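Local coordinates for putative gdp-fucose protein o-fucosyltransferase 1 (Caenorhabditis elegans, PDB 3ZY3) that is a putative protein O-fucosyltransferase 1 of the GT-B clan that holds guanosine-5'-diphosphate in this structure, at residues 212-217 with 325-330; 269-274 with 355-360; 202-207 with 319-324. All coordinates share one frame; numbering follows the deposited sequence.

Overall arrangement
The three contacts lie in the part of the chain built round a five-stranded parallel sheet. Contact 1 is its core: two neighbouring inner strands, almost wholly buried, joined by backbone hydrogen bonds. Contacts 2 and 3 are partly buried and flank it, with centres about 21 Å apart and no touch between them. Contact 2 sets helix 264-278 against the chain leaving the edge strand 354-356. That strand pairs with 327-330 of contact 1. Contact 3 packs helices 195-208 and 315-324, each of which leads into one strand of contact 1. Chemistry follows place: a backbone ladder in contact 1, one side-chain-to-backbone bond in contact 2, apolar packing and two like charges in contact 3.

Contact 1 (212-217 with 325-330); sequences PFVAVH and ADLFVG. With GDP (guanosine-5'-diphosphate), chain E.
CA of Ala-325 lies over one face of the Phe-213 ring, 3.8 Å from its centroid in a CH-pi contact, displaced toward the rim. The imidazole of His-217 meets the guanine of GDP at its edge: NE2 donates to N7 of GDP at 3.0 Å, close to the ring plane. ND1 of His-217 bonds to Ser-337 OG, so both ring nitrogens are engaged and the ring's rotation is fixed. Over one face of the Phe-328 ring lies Gly-330 N, offset toward the rim; CB of His-217 is at the edge.

These groups hang on two neighbouring inner strands of a five-stranded parallel sheet, the Rossmann-like part of a GT-B fold. Phe-213 O takes Leu-327 N at 3.3 Å and, weakly, Asp-326 N. The later bonds are shorter: Ala-215 N to Leu-327 O and Val-329 N to Ala-215 O, both 2.8 Å, and His-217 N to Val-329 O, 3.0 Å. Val-214, Val-216, Leu-327 and Val-329 point to the face covered by helix 264-278; Ala-215 and Phe-328 point to the other, against Met-322. At the ladder's start OD1 of Asp-326 takes the N-H of Phe-213 at 2.8 Å, from above the carboxylate plane.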
loop_
_atom_site.group_PDB
_atom_site.type_symbol
_atom_site.label_atom_id
_atom_site.label_comp_id
_atom_site.label_asym_id
_atom_site.label_seq_id
_atom_site.Cartn_x
_atom_site.Cartn_y
_atom_site.Cartn_z
ATOM N N PRO A 212 0.160 -26.312 -10.763
ATOM C CA PRO A 212 -0.125 -24.900 -10.536
ATOM C C PRO A 212 -0.715 -24.680 -9.129
ATOM O O PRO A 212 -1.421 -25.558 -8.606
ATOM C CB PRO A 212 -1.157 -24.586 -11.623
ATOM C CG PRO A 212 -1.915 -25.853 -11.774
ATOM C CD PRO A 212 -0.916 -26.966 -11.541
ATOM N N PHE A 213 -0.424 -23.542 -8.506
ATOM C CA PHE A 213 -0.987 -23.297 -7.176
ATOM C C PHE A 213 -1.965 -22.134 -7.113
ATOM O O PHE A 213 -1.865 -21.151 -7.864
ATOM C CB PHE A 213 0.065 -23.273 -6.041
ATOM C CG PHE A 213 0.840 -21.976 -5.886
ATOM C CD1 PHE A 213 1.957 -21.728 -6.679
ATOM C CD2 PHE A 213 0.495 -21.039 -4.906
ATOM C CE1 PHE A 213 2.711 -20.566 -6.528
ATOM C CE2 PHE A 213 1.257 -19.843 -4.739
ATOM C CZ PHE A 213 2.363 -19.619 -5.553
ATOM N N VAL A 214 -2.964 -22.298 -6.251
ATOM C CA VAL A 214 -3.877 -21.205 -5.947
ATOM C C VAL A 214 -3.379 -20.571 -4.643
ATOM O O VAL A 214 -3.064 -21.290 -3.684
ATOM C CB VAL A 214 -5.344 -21.684 -5.737
ATOM C CG1 VAL A 214 -6.207 -20.530 -5.263
ATOM C CG2 VAL A 214 -5.927 -22.286 -7.033
ATOM N N ALA A 215 -3.286 -19.240 -4.637
ATOM C CA ALA A 215 -2.987 -18.471 -3.414
ATOM C C ALA A 215 -4.203 -17.711 -3.013
ATOM O O ALA A 215 -4.867 -17.112 -3.863
ATOM C CB ALA A 215 -1.834 -17.489 -3.627
ATOM N N VAL A 216 -4.484 -17.713 -1.716
ATOM C CA VAL A 216 -5.669 -17.074 -1.203
ATOM C C VAL A 216 -5.281 -16.145 -0.077
ATOM O O VAL A 216 -4.363 -16.444 0.690
ATOM C CB VAL A 216 -6.771 -18.097 -0.743
ATOM C CG1 VAL A 216 -7.009 -19.162 -1.819
ATOM C CG2 VAL A 216 -6.432 -18.786 0.594
ATOM N N HIS A 217 -5.975 -15.006 -0.001
ATOM C CA HIS A 217 -5.757 -14.079 1.090
ATOM C C HIS A 217 -6.967 -14.156 2.023
ATOM O O HIS A 217 -8.065 -13.880 1.605
ATOM C CB HIS A 217 -5.547 -12.658 0.586
ATOM C CG HIS A 217 -5.364 -11.661 1.702
ATOM N ND1 HIS A 217 -5.872 -10.382 1.652
ATOM C CD2 HIS A 217 -4.791 -11.793 2.923
ATOM C CE1 HIS A 217 -5.578 -9.748 2.777
ATOM N NE2 HIS A 217 -4.924 -10.587 3.569
ATOM N N ALA A 325 1.635 -16.667 -7.621
ATOM C CA ALA A 325 0.664 -17.760 -7.803
ATOM C C ALA A 325 0.183 -17.911 -9.242
ATOM O O ALA A 325 0.134 -16.955 -9.991
ATOM C CB ALA A 325 -0.519 -17.568 -6.902
ATOM N N ASP A 326 -0.177 -19.134 -9.622
ATOM C CA ASP A 326 -0.850 -19.349 -10.893
ATOM C C ASP A 326 -2.221 -18.675 -10.902
ATOM O O ASP A 326 -2.665 -18.131 -11.923
ATOM C CB ASP A 326 -0.943 -20.835 -11.130
ATOM C CG ASP A 326 0.439 -21.467 -11.216
ATOM O OD1 ASP A 326 1.009 -21.851 -10.171
ATOM O OD2 ASP A 326 0.957 -21.554 -12.332
ATOM N N LEU A 327 -2.878 -18.687 -9.745
ATOM C CA LEU A 327 -4.161 -17.999 -9.582
ATOM C C LEU A 327 -4.222 -17.481 -8.158
ATOM O O LEU A 327 -3.929 -18.202 -7.202
ATOM C CB LEU A 327 -5.353 -18.921 -9.853
ATOM C CG LEU A 327 -6.753 -18.298 -9.671
ATOM C CD1 LEU A 327 -6.981 -17.171 -10.661
ATOM C CD2 LEU A 327 -7.820 -19.386 -9.848
ATOM N N PHE A 328 -4.604 -16.221 -8.048
ATOM C CA PHE A 328 -4.736 -15.552 -6.763
ATOM C C PHE A 328 -6.220 -15.307 -6.530
ATOM O O PHE A 328 -6.919 -14.809 -7.430
ATOM C CB PHE A 328 -3.975 -14.232 -6.808
ATOM C CG PHE A 328 -4.346 -13.250 -5.718
ATOM C CD1 PHE A 328 -4.221 -13.579 -4.368
ATOM C CD2 PHE A 328 -4.826 -11.979 -6.057
ATOM C CE1 PHE A 328 -4.547 -12.657 -3.356
ATOM C CE2 PHE A 328 -5.155 -11.055 -5.049
ATOM C CZ PHE A 328 -4.994 -11.379 -3.721
ATOM N N VAL A 329 -6.698 -15.694 -5.352
ATOM C CA VAL A 329 -8.029 -15.299 -4.900
ATOM C C VAL A 329 -7.877 -14.352 -3.710
ATOM O O VAL A 329 -7.455 -14.737 -2.628
ATOM C CB VAL A 329 -8.868 -16.529 -4.459
ATOM C CG1 VAL A 329 -10.240 -16.089 -3.977
ATOM C CG2 VAL A 329 -8.968 -17.555 -5.586
ATOM N N GLY A 330 -8.292 -13.120 -3.902
ATOM C CA GLY A 330 -8.064 -12.102 -2.866
ATOM C C GLY A 330 -9.350 -11.646 -2.223
ATOM O O GLY A 330 -10.453 -12.105 -2.551
HETATM P PB GDP E . -6.427 -3.788 4.658
HETATM O O1B GDP E . -6.734 -3.367 6.072
HETATM O O2B GDP E . -6.819 -5.237 4.480
HETATM O O3B GDP E . -6.933 -2.853 3.600
HETATM O O3A GDP E . -4.834 -3.834 4.494
HETATM P PA GDP E . -3.649 -3.144 5.348
HETATM O O1A GDP E . -3.692 -1.660 5.179
HETATM O O2A GDP E . -2.346 -3.723 4.795
HETATM O "O5'" GDP E . -3.839 -3.546 6.883
HETATM C "C5'" GDP E . -3.925 -4.922 7.212
HETATM C "C4'" GDP E . -2.660 -5.340 7.945
HETATM O "O4'" GDP E . -2.942 -6.582 8.570
HETATM C "C3'" GDP E . -1.487 -5.700 7.046
HETATM O "O3'" GDP E . -0.708 -4.585 6.613
HETATM C "C2'" GDP E . -0.716 -6.679 7.925
HETATM O "O2'" GDP E . -0.039 -6.017 9.012
HETATM C "C1'" GDP E . -1.851 -7.509 8.474
HETATM N N9 GDP E . -2.205 -8.557 7.464
HETATM C C8 GDP E . -3.305 -8.565 6.658
HETATM N N7 GDP E . -3.319 -9.671 5.881
HETATM C C5 GDP E . -2.197 -10.384 6.191
HETATM C C6 GDP E . -1.563 -11.649 5.754
HETATM O O6 GDP E . -2.116 -12.328 4.860
HETATM N N1 GDP E . -0.393 -12.031 6.335
HETATM C C2 GDP E . 0.203 -11.285 7.319
HETATM N N2 GDP E . 1.377 -11.679 7.905
HETATM N N3 GDP E . -0.329 -10.130 7.774
HETATM C C4 GDP E . -1.483 -9.638 7.233
#

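Contact 2 (269-274 with 355-360); sequences EQIVEK and AFFGIR
Gln-270 and Phe-357 bring the backbones closest, with their CA atoms 7.0 Å apart. Residues 269-274 are a stretch of helix 264-278. Residues 355-360 finish a strand and then bend: Phe-356 to Ile-359 form a type II beta turn, with Gly-358 at positive phi. Ala-355 is still in the sheet, bonded through its backbone to Phe-328 and Gly-330.

Gln-270 reaches the turn with its amide. CG stands anti to the carbonyl carbon (chi1 -61°) and the chain runs extended beyond it, which carries OE1 to the turn. There OE1 of Gln-270 accepts the N-H of Gly-358, with N 2.8 Å away. The bond is nearly straight, 163° at the hydrogen, and lies in the carbonyl plane on a lone pair of OE1. OE1 of Gln-270 is also at the edge of the Phe-357 ring, 3.6 Å from CD1 of Phe-357. The amide and ring planes are 63° apart. Further round that edge, CD1 of Ile-271 touches CZ of Phe-357 at 3.7 Å. Lys-274 bends at chi2 and brings its CE to 3.7 Å from CB of Ala-355.

The contact joins the helix to the edge strand and the turn after it. Ile-271 and Phe-357 add an apolar contact beside the polar bond. Only the end of the lysine, CE and NZ, passes Ala-355. The OE1 bond satisfies the glycine N-H of the turn and holds the turn to the helix.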
loop_
_atom_site.group_PDB
_atom_site.type_symbol
_atom_site.label_atom_id
_atom_site.label_comp_id
_atom_site.label_asym_id
_atom_site.label_seq_id
_atom_site.Cartn_x
_atom_site.Cartn_y
_atom_site.Cartn_z
ATOM N N GLU A 269 -15.888 -23.254 -0.163
ATOM C CA GLU A 269 -16.537 -23.599 -1.443
ATOM C C GLU A 269 -15.815 -22.973 -2.630
ATOM O O GLU A 269 -15.583 -23.626 -3.662
ATOM C CB GLU A 269 -18.005 -23.165 -1.447
ATOM C CG GLU A 269 -18.934 -24.107 -0.715
ATOM C CD GLU A 269 -20.317 -23.483 -0.453
ATOM O OE1 GLU A 269 -20.529 -22.284 -0.752
ATOM O OE2 GLU A 269 -21.190 -24.199 0.077
ATOM N N GLN A 270 -15.430 -21.708 -2.463
ATOM C CA GLN A 270 -14.732 -20.959 -3.501
ATOM C C GLN A 270 -13.281 -21.378 -3.713
ATOM O O GLN A 270 -12.801 -21.367 -4.843
ATOM C CB GLN A 270 -14.868 -19.462 -3.228
ATOM C CG GLN A 270 -16.350 -19.080 -3.253
ATOM C CD GLN A 270 -16.606 -17.631 -2.896
ATOM O OE1 GLN A 270 -15.974 -16.724 -3.434
ATOM N NE2 GLN A 270 -17.568 -17.407 -1.997
ATOM N N ILE A 271 -12.605 -21.796 -2.648
ATOM C CA ILE A 271 -11.258 -22.384 -2.776
ATOM C C ILE A 271 -11.359 -23.664 -3.596
ATOM O O ILE A 271 -10.579 -23.868 -4.539
ATOM C CB ILE A 271 -10.618 -22.751 -1.396
ATOM C CG1 ILE A 271 -10.523 -21.554 -0.440
ATOM C CG2 ILE A 271 -9.261 -23.415 -1.578
ATOM C CD1 ILE A 271 -10.002 -20.360 -1.009
ATOM N N VAL A 272 -12.338 -24.498 -3.263
ATOM C CA VAL A 272 -12.545 -25.744 -3.998
ATOM C C VAL A 272 -12.799 -25.440 -5.479
ATOM O O VAL A 272 -12.185 -26.051 -6.349
ATOM C CB VAL A 272 -13.626 -26.643 -3.357
ATOM C CG1 VAL A 272 -13.985 -27.814 -4.271
ATOM C CG2 VAL A 272 -13.142 -27.145 -1.968
ATOM N N GLU A 273 -13.661 -24.462 -5.741
ATOM C CA GLU A 273 -14.004 -24.058 -7.098
ATOM C C GLU A 273 -12.741 -23.631 -7.844
ATOM O O GLU A 273 -12.478 -24.086 -8.949
ATOM C CB GLU A 273 -15.023 -22.911 -7.070
ATOM C CG GLU A 273 -15.562 -22.507 -8.459
ATOM C CD GLU A 273 -16.307 -21.165 -8.450
ATOM O OE1 GLU A 273 -16.704 -20.685 -7.354
ATOM O OE2 GLU A 273 -16.491 -20.597 -9.550
ATOM N N LYS A 274 -11.952 -22.765 -7.221
ATOM C CA LYS A 274 -10.770 -22.223 -7.874
ATOM C C LYS A 274 -9.706 -23.289 -8.078
ATOM O O LYS A 274 -9.019 -23.273 -9.109
ATOM C CB LYS A 274 -10.223 -21.015 -7.091
ATOM C CG LYS A 274 -11.237 -19.873 -7.026
ATOM C CD LYS A 274 -11.575 -19.357 -8.388
ATOM C CE LYS A 274 -12.541 -18.169 -8.330
ATOM N NZ LYS A 274 -13.078 -17.905 -9.681
ATOM N N ALA A 355 -8.815 -13.413 -8.929
ATOM C CA ALA A 355 -10.233 -13.520 -8.646
ATOM C C ALA A 355 -10.417 -13.008 -7.234
ATOM O O ALA A 355 -9.425 -12.765 -6.529
ATOM C CB ALA A 355 -10.688 -14.994 -8.762
ATOM N N PHE A 356 -11.668 -12.822 -6.811
ATOM C CA PHE A 356 -11.929 -12.412 -5.428
ATOM C C PHE A 356 -13.081 -13.235 -4.868
ATOM O O PHE A 356 -13.896 -13.755 -5.627
ATOM C CB PHE A 356 -12.251 -10.911 -5.347
ATOM C CG PHE A 356 -11.135 -10.026 -5.840
ATOM C CD1 PHE A 356 -10.117 -9.634 -4.982
ATOM C CD2 PHE A 356 -11.072 -9.646 -7.175
ATOM C CE1 PHE A 356 -9.106 -8.823 -5.418
ATOM C CE2 PHE A 356 -10.042 -8.828 -7.632
ATOM C CZ PHE A 356 -9.052 -8.425 -6.754
ATOM N N PHE A 357 -13.134 -13.372 -3.547
ATOM C CA PHE A 357 -14.292 -14.002 -2.908
ATOM C C PHE A 357 -15.577 -13.236 -3.212
ATOM O O PHE A 357 -15.596 -12.002 -3.151
ATOM C CB PHE A 357 -14.060 -14.079 -1.407
ATOM C CG PHE A 357 -12.969 -15.042 -1.023
ATOM C CD1 PHE A 357 -13.180 -16.428 -1.121
ATOM C CD2 PHE A 357 -11.747 -14.575 -0.565
ATOM C CE1 PHE A 357 -12.166 -17.344 -0.768
ATOM C CE2 PHE A 357 -10.737 -15.473 -0.193
ATOM C CZ PHE A 357 -10.948 -16.870 -0.316
ATOM N N GLY A 358 -16.654 -13.966 -3.495
ATOM C CA GLY A 358 -17.975 -13.342 -3.678
ATOM C C GLY A 358 -18.244 -12.637 -5.005
ATOM O O GLY A 358 -19.339 -12.133 -5.197
ATOM N N ILE A 359 -17.267 -12.615 -5.916
ATOM C CA ILE A 359 -17.406 -11.967 -7.239
ATOM C C ILE A 359 -17.180 -12.990 -8.347
ATOM O O ILE A 359 -16.233 -13.777 -8.288
ATOM C CB ILE A 359 -16.381 -10.786 -7.486
ATOM C CG1 ILE A 359 -16.337 -9.797 -6.338
ATOM C CG2 ILE A 359 -16.756 -9.964 -8.749
ATOM C CD1 ILE A 359 -15.442 -10.194 -5.228
ATOM N N ARG A 360 -18.036 -12.969 -9.361
ATOM C CA ARG A 360 -17.944 -13.919 -10.477
ATOM C C ARG A 360 -17.029 -13.376 -11.572
ATOM O O ARG A 360 -16.436 -14.147 -12.333
ATOM C CB ARG A 360 -19.324 -14.203 -11.062
ATOM C CG ARG A 360 -20.358 -14.767 -10.082
ATOM C CD ARG A 360 -21.626 -15.134 -10.842
ATOM N NE ARG A 360 -22.467 -16.107 -10.133
ATOM C CZ ARG A 360 -23.343 -16.921 -10.724
ATOM N NH1 ARG A 360 -23.497 -16.898 -12.046
ATOM N NH2 ARG A 360 -24.063 -17.770 -9.994
#

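Contact 3 (202-207 with 319-324); sequences KKFISA and LAIMGR
Ile-205 and Ile-321 form the buried part of this helix pair. Their CA atoms are 7.2 Å apart, the nearest backbone approach. The two side chains slide past each other in opposite directions, and CG1 of Ile-205 meets CG2 of Ile-321 at 4.0 Å. The CD1 methyl of Ile-321 turns to another neighbour on helix 195-208. CD1 of Ile-321 lies 3.8 Å from CD1 of Phe-204 and also touches CB and CG of that residue, the two side chains crossing at about a right angle. CG of Phe-204 is anti to the backbone N (chi1 -173°), which places the ring beside this methyl. The ring also meets that of Phe-284. Both isoleucines rest on Phe-213 of strand 213-218.

The helix axes are 9.9 Å apart at closest and cross at -57°. This is packing of two helices over the same face of the parallel sheet.

The other side is exposed to solvent. Here Lys-202 lies across Arg-324. CG of Lys-202 stands 3.5 Å above one face of the Arg-324 guanidinium, toward the rim. CE of Lys-202 comes to 3.0 Å from NH2 of Arg-324, though the path of the arginine chain is doubtful in the model. CD1 of Ile-205 lies 3.7 Å from CB of Arg-324 and near the guanidinium plane at the edge. The charged ends are close, with NZ of Lys-202 4.2 Å from NH2 of Arg-324.

The pair is thus held by apolar carbon contacts, with no polar bond between the segments. Lys-202 lies over the guanidinium of Arg-324, whose CB meets Ile-205. The two like charges probably repel mildly, and exposure to water should soften this.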
loop_
_atom_site.group_PDB
_atom_site.type_symbol
_atom_site.label_atom_id
_atom_site.label_comp_id
_atom_site.label_asym_id
_atom_site.label_seq_id
_atom_site.Cartn_x
_atom_site.Cartn_y
_atom_site.Cartn_z
ATOM N N LYS A 202 10.397 -17.553 -3.583
ATOM C CA LYS A 202 10.761 -18.650 -4.491
ATOM C C LYS A 202 11.043 -19.968 -3.754
ATOM O O LYS A 202 10.569 -21.033 -4.180
ATOM C CB LYS A 202 11.944 -18.255 -5.381
ATOM C CG LYS A 202 11.637 -17.152 -6.404
ATOM C CD LYS A 202 12.863 -16.852 -7.291
ATOM C CE LYS A 202 12.451 -16.179 -8.606
ATOM N NZ LYS A 202 13.601 -15.688 -9.462
ATOM N N LYS A 203 11.753 -19.873 -2.629
ATOM C CA LYS A 203 12.098 -21.034 -1.796
ATOM C C LYS A 203 10.867 -21.686 -1.187
ATOM O O LYS A 203 10.742 -22.921 -1.176
ATOM C CB LYS A 203 13.027 -20.625 -0.645
ATOM C CG LYS A 203 14.486 -20.473 -0.991
ATOM C CD LYS A 203 15.222 -19.532 -0.028
ATOM C CE LYS A 203 15.113 -19.936 1.434
ATOM N NZ LYS A 203 15.969 -19.092 2.339
ATOM N N PHE A 204 9.967 -20.875 -0.643
ATOM C CA PHE A 204 8.755 -21.435 -0.077
ATOM C C PHE A 204 7.960 -22.194 -1.155
ATOM O O PHE A 204 7.487 -23.328 -0.928
ATOM C CB PHE A 204 7.883 -20.360 0.581
ATOM C CG PHE A 204 6.723 -20.934 1.298
ATOM C CD1 PHE A 204 5.530 -21.186 0.623
ATOM C CD2 PHE A 204 6.843 -21.317 2.639
ATOM C CE1 PHE A 204 4.462 -21.783 1.262
ATOM C CE2 PHE A 204 5.777 -21.892 3.300
ATOM C CZ PHE A 204 4.571 -22.130 2.610
ATOM N N ILE A 205 7.841 -21.577 -2.325
ATOM C CA ILE A 205 7.077 -22.153 -3.440
ATOM C C ILE A 205 7.676 -23.484 -3.923
ATOM O O ILE A 205 6.943 -24.466 -4.056
ATOM C CB ILE A 205 6.881 -21.130 -4.609
ATOM C CG1 ILE A 205 5.928 -20.005 -4.197
ATOM C CG2 ILE A 205 6.372 -21.805 -5.914
ATOM C CD1 ILE A 205 6.108 -18.761 -5.044
ATOM N N SER A 206 8.986 -23.514 -4.179
ATOM C CA SER A 206 9.654 -24.744 -4.647
ATOM C C SER A 206 9.584 -25.866 -3.605
ATOM O O SER A 206 9.435 -27.012 -3.969
ATOM C CB SER A 206 11.099 -24.495 -5.107
ATOM O OG SER A 206 11.859 -23.864 -4.101
ATOM N N ALA A 207 9.591 -25.517 -2.319
ATOM C CA ALA A 207 9.598 -26.521 -1.247
ATOM C C ALA A 207 8.210 -27.085 -0.954
ATOM O O ALA A 207 8.079 -28.282 -0.655
ATOM C CB ALA A 207 10.182 -25.935 0.006
ATOM N N LEU A 319 2.801 -11.561 0.455
ATOM C CA LEU A 319 2.442 -10.773 -0.747
ATOM C C LEU A 319 3.223 -11.258 -1.973
ATOM O O LEU A 319 2.653 -11.461 -3.050
ATOM C CB LEU A 319 2.699 -9.277 -0.497
ATOM C CG LEU A 319 1.820 -8.565 0.534
ATOM C CD1 LEU A 319 2.383 -7.177 0.878
ATOM C CD2 LEU A 319 0.407 -8.440 -0.061
ATOM N N ALA A 320 4.530 -11.452 -1.820
ATOM C CA ALA A 320 5.354 -11.958 -2.915
ATOM C C ALA A 320 4.928 -13.335 -3.416
ATOM O O ALA A 320 4.826 -13.531 -4.612
ATOM C CB ALA A 320 6.873 -11.933 -2.555
ATOM N N ILE A 321 4.655 -14.271 -2.520
ATOM C CA ILE A 321 4.116 -15.604 -2.916
ATOM C C ILE A 321 2.786 -15.497 -3.666
ATOM O O ILE A 321 2.603 -16.131 -4.732
ATOM C CB ILE A 321 3.977 -16.550 -1.673
ATOM C CG1 ILE A 321 5.351 -16.768 -1.024
ATOM C CG2 ILE A 321 3.315 -17.918 -2.073
ATOM C CD1 ILE A 321 5.352 -17.357 0.377
ATOM N N MET A 322 1.849 -14.702 -3.139
ATOM C CA MET A 322 0.571 -14.524 -3.814
ATOM C C MET A 322 0.749 -13.893 -5.200
ATOM O O MET A 322 0.055 -14.244 -6.139
ATOM C CB MET A 322 -0.418 -13.716 -2.950
ATOM C CG MET A 322 -0.790 -14.416 -1.648
ATOM S SD MET A 322 -2.093 -13.572 -0.747
ATOM C CE MET A 322 -1.192 -12.200 0.036
ATOM N N GLY A 323 1.682 -12.952 -5.334
ATOM C CA GLY A 323 2.015 -12.423 -6.663
ATOM C C GLY A 323 2.518 -13.452 -7.658
ATOM O O GLY A 323 2.254 -13.348 -8.861
ATOM N N ARG A 324 3.262 -14.438 -7.173
ATOM C CA ARG A 324 3.764 -15.504 -8.038
ATOM C C ARG A 324 2.786 -16.657 -8.283
ATOM O O ARG A 324 3.106 -17.556 -9.055
ATOM C CB ARG A 324 5.037 -16.143 -7.490
ATOM C CG ARG A 324 5.865 -15.346 -6.515
ATOM C CD ARG A 324 7.190 -14.924 -7.038
ATOM N NE ARG A 324 7.930 -15.955 -7.738
ATOM C CZ ARG A 324 8.889 -15.683 -8.619
ATOM N NH1 ARG A 324 9.227 -14.424 -8.876
ATOM N NH2 ARG A 324 9.512 -16.667 -9.239
#